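Local coordinates for protein putative O-acetylhomoserine (Thiol)-lyase (Campylobacter jejuni, PDB 4OC9) that probably uses pyridoxal 5'-phosphate to make homocysteine from O-acetylhomoserine and sulfide, at residues L225-N239 / L250-V262. Numbering follows the deposited sequence.
Sequences LNDLLKNNDRYKAFN and LNTLDLPIFSIRV
The ring of Phe-238 meets Ile-257 along its edge, where the backbone O of Ile-257 lies in plane, 3.5 Å from CE1, and the slightly positive ring hydrogens suit a carbonyl. Over the centre of one face sits CD1 of Leu-229, which also reaches CB of Phe-258. CD1 of Ile-257 packs against ring atom CD1 of Phe-238 at 3.7 Å. The guanidinium of Arg-261 stands nearly perpendicular to this ring (84°), its edge toward CZ; the small methyl CB of Ala-237 can approach closely and sits over the centre of the guanidinium face, while NH2 donates a hydrogen bond to the backbone O of Asn-94. In this PLP-dependent transferase fold the contact joins the short helix following strand 217-221 to the start of helix 257-270, which packs on strands 77-81 and 217-221. Asn-226 suits its place facing the first turn of helix 257-270 because its amide both accepts and donates: OD1 takes Ile-257 N on a lone pair (3.2 Å), and ND2 gives to Leu-255 O (2.9 Å). Lys-230, extended beyond CG, runs its methylenes past Asn-251 so that NZ, ending a long flexible chain, donates a hydrogen bond to Leu-253 O (2.7 Å). The amide of Asn-239 ties the loop together: OD1 receives Asn-251 ND2 (3.0 Å) and Asn-231 N, while ND2 donates to Leu-229 O and Tyr-235 O.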
loop_
_atom_site.group_PDB
_atom_site.type_symbol
_atom_site.label_atom_id
_atom_site.label_comp_id
_atom_site.label_asym_id
_atom_site.label_seq_id
_atom_site.Cartn_x
_atom_site.Cartn_y
_atom_site.Cartn_z
ATOM N N LEU D 225 -19.176 -28.809 -9.646
ATOM C CA LEU D 225 -20.390 -28.013 -9.849
ATOM C C LEU D 225 -20.902 -28.076 -11.328
ATOM O O LEU D 225 -22.095 -27.825 -11.600
ATOM C CB LEU D 225 -20.160 -26.564 -9.446
ATOM C CG LEU D 225 -21.352 -25.606 -9.596
ATOM C CD1 LEU D 225 -22.548 -26.116 -8.820
ATOM C CD2 LEU D 225 -20.962 -24.225 -9.117
ATOM N N ASN D 226 -19.998 -28.330 -12.287
ATOM C CA ASN D 226 -20.380 -28.440 -13.706
ATOM C C ASN D 226 -21.483 -29.475 -13.872
ATOM O O ASN D 226 -22.431 -29.269 -14.661
ATOM C CB ASN D 226 -19.189 -28.832 -14.579
ATOM C CG ASN D 226 -18.174 -27.718 -14.748
ATOM O OD1 ASN D 226 -18.462 -26.542 -14.516
ATOM N ND2 ASN D 226 -17.025 -28.071 -15.260
ATOM N N ASP D 227 -21.372 -30.579 -13.123
ATOM C CA ASP D 227 -22.385 -31.663 -13.158
ATOM C C ASP D 227 -23.794 -31.097 -13.012
ATOM O O ASP D 227 -24.721 -31.531 -13.673
ATOM C CB ASP D 227 -22.134 -32.689 -12.040
ATOM C CG ASP D 227 -20.797 -33.386 -12.163
ATOM O OD1 ASP D 227 -20.086 -33.151 -13.156
ATOM O OD2 ASP D 227 -20.428 -34.173 -11.264
ATOM N N LEU D 228 -23.957 -30.121 -12.132
ATOM C CA LEU D 228 -25.266 -29.488 -11.886
ATOM C C LEU D 228 -25.663 -28.415 -12.895
ATOM O O LEU D 228 -26.853 -28.184 -13.132
ATOM C CB LEU D 228 -25.264 -28.863 -10.480
ATOM C CG LEU D 228 -26.516 -28.112 -10.003
ATOM C CD1 LEU D 228 -27.761 -29.000 -10.038
ATOM C CD2 LEU D 228 -26.313 -27.583 -8.595
ATOM N N LEU D 229 -24.681 -27.721 -13.467
ATOM C CA LEU D 229 -24.959 -26.651 -14.441
ATOM C C LEU D 229 -25.066 -27.136 -15.871
ATOM O O LEU D 229 -25.919 -26.662 -16.629
ATOM C CB LEU D 229 -23.915 -25.533 -14.342
ATOM C CG LEU D 229 -23.912 -24.727 -13.039
ATOM C CD1 LEU D 229 -22.754 -23.746 -13.003
ATOM C CD2 LEU D 229 -25.239 -23.990 -12.852
ATOM N N LYS D 230 -24.178 -28.041 -16.257
ATOM C CA LYS D 230 -24.203 -28.574 -17.610
ATOM C C LYS D 230 -25.431 -29.451 -17.843
ATOM O O LYS D 230 -25.797 -30.252 -16.995
ATOM C CB LYS D 230 -22.918 -29.359 -17.924
ATOM C CG LYS D 230 -21.676 -28.506 -18.107
ATOM C CD LYS D 230 -20.488 -29.393 -18.400
ATOM C CE LYS D 230 -19.247 -28.584 -18.687
ATOM N NZ LYS D 230 -18.016 -29.396 -18.868
ATOM N N ASN D 231 -26.043 -29.292 -19.010
ATOM C CA ASN D 231 -27.229 -30.064 -19.398
ATOM C C ASN D 231 -28.351 -29.965 -18.385
ATOM O O ASN D 231 -28.999 -30.946 -18.078
ATOM C CB ASN D 231 -26.858 -31.531 -19.611
ATOM C CG ASN D 231 -25.795 -31.709 -20.671
ATOM O OD1 ASN D 231 -25.698 -30.926 -21.621
ATOM N ND2 ASN D 231 -25.017 -32.773 -20.542
ATOM N N ASN D 232 -28.579 -28.762 -17.889
ATOM C CA ASN D 232 -29.630 -28.525 -16.928
ATOM C C ASN D 232 -30.458 -27.399 -17.522
ATOM O O ASN D 232 -29.987 -26.268 -17.673
ATOM C CB ASN D 232 -29.031 -28.200 -15.557
ATOM C CG ASN D 232 -30.078 -27.894 -14.499
ATOM O OD1 ASN D 232 -31.203 -27.525 -14.800
ATOM N ND2 ASN D 232 -29.675 -27.974 -13.249
ATOM N N ASP D 233 -31.687 -27.742 -17.893
ATOM C CA ASP D 233 -32.643 -26.817 -18.502
ATOM C C ASP D 233 -32.913 -25.571 -17.667
ATOM O O ASP D 233 -33.426 -24.568 -18.164
ATOM C CB ASP D 233 -33.995 -27.518 -18.719
ATOM C CG ASP D 233 -33.925 -28.684 -19.695
ATOM O OD1 ASP D 233 -32.858 -28.896 -20.327
ATOM O OD2 ASP D 233 -34.967 -29.376 -19.833
ATOM N N ARG D 234 -32.615 -25.647 -16.382
ATOM C CA ARG D 234 -32.847 -24.514 -15.513
ATOM C C ARG D 234 -31.776 -23.413 -15.737
ATOM O O ARG D 234 -32.041 -22.235 -15.470
ATOM C CB ARG D 234 -32.848 -24.987 -14.066
ATOM C CG ARG D 234 -33.257 -23.918 -13.086
ATOM C CD ARG D 234 -33.228 -24.425 -11.655
ATOM N NE ARG D 234 -34.155 -25.531 -11.389
ATOM C CZ ARG D 234 -35.442 -25.389 -11.051
ATOM N NH1 ARG D 234 -36.028 -24.192 -10.984
ATOM N NH2 ARG D 234 -36.166 -26.468 -10.809
ATOM N N TYR D 235 -30.612 -23.789 -16.285
ATOM C CA TYR D 235 -29.540 -22.829 -16.525
ATOM C C TYR D 235 -29.076 -22.765 -17.980
ATOM O O TYR D 235 -28.023 -23.301 -18.354
ATOM C CB TYR D 235 -28.359 -23.105 -15.587
ATOM C CG TYR D 235 -28.787 -23.073 -14.153
ATOM C CD1 TYR D 235 -29.080 -21.861 -13.522
ATOM C CD2 TYR D 235 -28.908 -24.250 -13.408
ATOM C CE1 TYR D 235 -29.488 -21.820 -12.207
ATOM C CE2 TYR D 235 -29.331 -24.219 -12.098
ATOM C CZ TYR D 235 -29.621 -22.998 -11.502
ATOM O OH TYR D 235 -30.021 -22.949 -10.173
ATOM N N LYS D 236 -29.841 -22.056 -18.799
ATOM C CA LYS D 236 -29.490 -21.918 -20.226
ATOM C C LYS D 236 -28.241 -21.086 -20.531
ATOM O O LYS D 236 -27.532 -21.397 -21.488
ATOM C CB LYS D 236 -30.708 -21.552 -21.060
ATOM C CG LYS D 236 -31.641 -22.751 -21.060
ATOM C CD LYS D 236 -32.956 -22.571 -21.761
ATOM C CE LYS D 236 -33.780 -23.823 -21.484
ATOM N NZ LYS D 236 -35.196 -23.744 -21.927
ATOM N N ALA D 237 -27.911 -20.119 -19.675
ATOM C CA ALA D 237 -26.716 -19.298 -19.892
ATOM C C ALA D 237 -25.469 -20.181 -19.953
ATOM O O ALA D 237 -24.506 -19.856 -20.636
ATOM C CB ALA D 237 -26.585 -18.271 -18.800
ATOM N N PHE D 238 -25.494 -21.320 -19.280
ATOM C CA PHE D 238 -24.346 -22.249 -19.283
ATOM C C PHE D 238 -24.453 -23.378 -20.325
ATOM O O PHE D 238 -23.602 -24.268 -20.393
ATOM C CB PHE D 238 -24.176 -22.875 -17.880
ATOM C CG PHE D 238 -23.845 -21.880 -16.809
ATOM C CD1 PHE D 238 -22.519 -21.538 -16.556
ATOM C CD2 PHE D 238 -24.839 -21.263 -16.075
ATOM C CE1 PHE D 238 -22.193 -20.607 -15.580
ATOM C CE2 PHE D 238 -24.517 -20.322 -15.100
ATOM C CZ PHE D 238 -23.200 -20.000 -14.850
ATOM N N ASN D 239 -25.461 -23.296 -21.186
ATOM C CA ASN D 239 -25.704 -24.328 -22.208
ATOM C C ASN D 239 -26.136 -23.811 -23.562
ATOM O O ASN D 239 -26.764 -24.528 -24.322
ATOM C CB ASN D 239 -26.799 -25.258 -21.649
ATOM C CG ASN D 239 -26.345 -26.001 -20.415
ATOM O OD1 ASN D 239 -25.489 -26.886 -20.498
ATOM N ND2 ASN D 239 -26.965 -25.701 -19.273
ATOM N N LEU D 250 -20.558 -22.585 -22.942
ATOM C CA LEU D 250 -19.846 -22.987 -21.721
ATOM C C LEU D 250 -19.895 -24.458 -21.363
ATOM O O LEU D 250 -18.920 -24.960 -20.811
ATOM C CB LEU D 250 -20.307 -22.141 -20.529
ATOM C CG LEU D 250 -20.004 -20.645 -20.665
ATOM C CD1 LEU D 250 -20.653 -19.825 -19.572
ATOM C CD2 LEU D 250 -18.504 -20.393 -20.723
ATOM N N ASN D 251 -20.975 -25.165 -21.712
ATOM C CA ASN D 251 -21.045 -26.589 -21.368
ATOM C C ASN D 251 -19.997 -27.422 -22.107
ATOM O O ASN D 251 -19.827 -28.602 -21.831
ATOM C CB ASN D 251 -22.438 -27.174 -21.523
ATOM C CG ASN D 251 -22.904 -27.226 -22.958
ATOM O OD1 ASN D 251 -22.095 -27.301 -23.882
ATOM N ND2 ASN D 251 -24.227 -27.208 -23.155
ATOM N N THR D 252 -19.283 -26.795 -23.036
ATOM C CA THR D 252 -18.225 -27.460 -23.800
ATOM C C THR D 252 -16.866 -27.409 -23.108
ATOM O O THR D 252 -15.924 -28.074 -23.525
ATOM C CB THR D 252 -18.063 -26.707 -25.139
ATOM O OG1 THR D 252 -19.295 -26.786 -25.846
ATOM C CG2 THR D 252 -16.902 -27.161 -26.079
ATOM N N LEU D 253 -16.761 -26.613 -22.046
ATOM C CA LEU D 253 -15.482 -26.434 -21.352
ATOM C C LEU D 253 -15.184 -27.359 -20.216
ATOM O O LEU D 253 -16.042 -27.660 -19.408
ATOM C CB LEU D 253 -15.402 -24.990 -20.800
ATOM C CG LEU D 253 -15.559 -23.825 -21.792
ATOM C CD1 LEU D 253 -15.573 -22.501 -21.042
ATOM C CD2 LEU D 253 -14.469 -23.839 -22.856
ATOM N N ASP D 254 -13.925 -27.760 -20.132
ATOM C CA ASP D 254 -13.487 -28.612 -19.065
ATOM C C ASP D 254 -12.800 -27.665 -18.039
ATOM O O ASP D 254 -11.585 -27.696 -17.820
ATOM C CB ASP D 254 -12.562 -29.680 -19.602
ATOM C CG ASP D 254 -12.169 -30.703 -18.544
ATOM O OD1 ASP D 254 -12.775 -30.731 -17.448
ATOM O OD2 ASP D 254 -11.260 -31.502 -18.822
ATOM N N LEU D 255 -13.621 -26.802 -17.436
ATOM C CA LEU D 255 -13.191 -25.802 -16.453
ATOM C C LEU D 255 -14.359 -25.459 -15.566
ATOM O O LEU D 255 -15.487 -25.688 -15.946
ATOM C CB LEU D 255 -12.810 -24.500 -17.165
ATOM C CG LEU D 255 -11.654 -24.453 -18.141
ATOM C CD1 LEU D 255 -11.615 -23.081 -18.792
ATOM C CD2 LEU D 255 -10.342 -24.772 -17.440
ATOM N N PRO D 256 -14.094 -24.891 -14.387
ATOM C CA PRO D 256 -15.214 -24.527 -13.516
ATOM C C PRO D 256 -15.949 -23.413 -14.238
ATOM O O PRO D 256 -15.574 -22.242 -14.135
ATOM C CB PRO D 256 -14.527 -24.043 -12.233
ATOM C CG PRO D 256 -13.149 -23.665 -12.655
ATOM C CD PRO D 256 -12.791 -24.593 -13.775
ATOM N N ILE D 257 -17.008 -23.777 -14.948
ATOM C CA ILE D 257 -17.762 -22.800 -15.739
ATOM C C ILE D 257 -18.464 -21.695 -14.964
ATOM O O ILE D 257 -18.668 -20.614 -15.494
ATOM C CB ILE D 257 -18.726 -23.481 -16.738
ATOM C CG1 ILE D 257 -19.904 -24.144 -16.034
ATOM C CG2 ILE D 257 -17.951 -24.476 -17.602
ATOM C CD1 ILE D 257 -20.887 -24.772 -17.006
ATOM N N PHE D 258 -18.819 -21.961 -13.708
ATOM C CA PHE D 258 -19.489 -20.940 -12.891
ATOM C C PHE D 258 -18.494 -19.788 -12.680
ATOM O O PHE D 258 -18.813 -18.618 -12.924
ATOM C CB PHE D 258 -19.952 -21.509 -11.554
ATOM C CG PHE D 258 -20.566 -20.486 -10.638
ATOM C CD1 PHE D 258 -19.750 -19.700 -9.792
ATOM C CD2 PHE D 258 -21.929 -20.340 -10.552
ATOM C CE1 PHE D 258 -20.309 -18.783 -8.912
ATOM C CE2 PHE D 258 -22.497 -19.410 -9.676
ATOM C CZ PHE D 258 -21.681 -18.634 -8.857
ATOM N N SER D 259 -17.282 -20.148 -12.261
ATOM C CA SER D 259 -16.227 -19.165 -12.017
ATOM C C SER D 259 -15.803 -18.487 -13.336
ATOM O O SER D 259 -15.546 -17.279 -13.368
ATOM C CB SER D 259 -15.030 -19.809 -11.314
ATOM O OG SER D 259 -15.407 -20.282 -10.028
ATOM N N ILE D 260 -15.727 -19.270 -14.407
ATOM C CA ILE D 260 -15.348 -18.718 -15.703
ATOM C C ILE D 260 -16.309 -17.637 -16.119
ATOM O O ILE D 260 -15.886 -16.581 -16.581
ATOM C CB ILE D 260 -15.290 -19.793 -16.809
ATOM C CG1 ILE D 260 -14.114 -20.752 -16.581
ATOM C CG2 ILE D 260 -15.131 -19.167 -18.178
ATOM C CD1 ILE D 260 -12.721 -20.119 -16.537
ATOM N N ARG D 261 -17.603 -17.865 -15.933
ATOM C CA ARG D 261 -18.545 -16.850 -16.342
ATOM C C ARG D 261 -18.366 -15.600 -15.480
ATOM O O ARG D 261 -18.430 -14.495 -15.969
ATOM C CB ARG D 261 -20.002 -17.371 -16.413
ATOM C CG ARG D 261 -20.855 -16.382 -17.201
ATOM C CD ARG D 261 -22.201 -16.878 -17.771
ATOM N NE ARG D 261 -23.340 -16.750 -16.911
ATOM C CZ ARG D 261 -24.327 -15.861 -17.037
ATOM N NH1 ARG D 261 -24.454 -15.013 -18.059
ATOM N NH2 ARG D 261 -25.280 -15.898 -16.134
ATOM N N VAL D 262 -18.123 -15.783 -14.189
ATOM C CA VAL D 262 -17.928 -14.637 -13.302
ATOM C C VAL D 262 -16.793 -13.752 -13.851
ATOM O O VAL D 262 -16.863 -12.521 -13.806
ATOM C CB VAL D 262 -17.556 -15.064 -11.866
ATOM C CG1 VAL D 262 -17.213 -13.845 -11.023
ATOM C CG2 VAL D 262 -18.668 -15.863 -11.214
HETATM O O HOH W 1 -18.723 -24.758 -12.438
HETATM O O HOH W 2 -18.286 -30.824 -21.431
#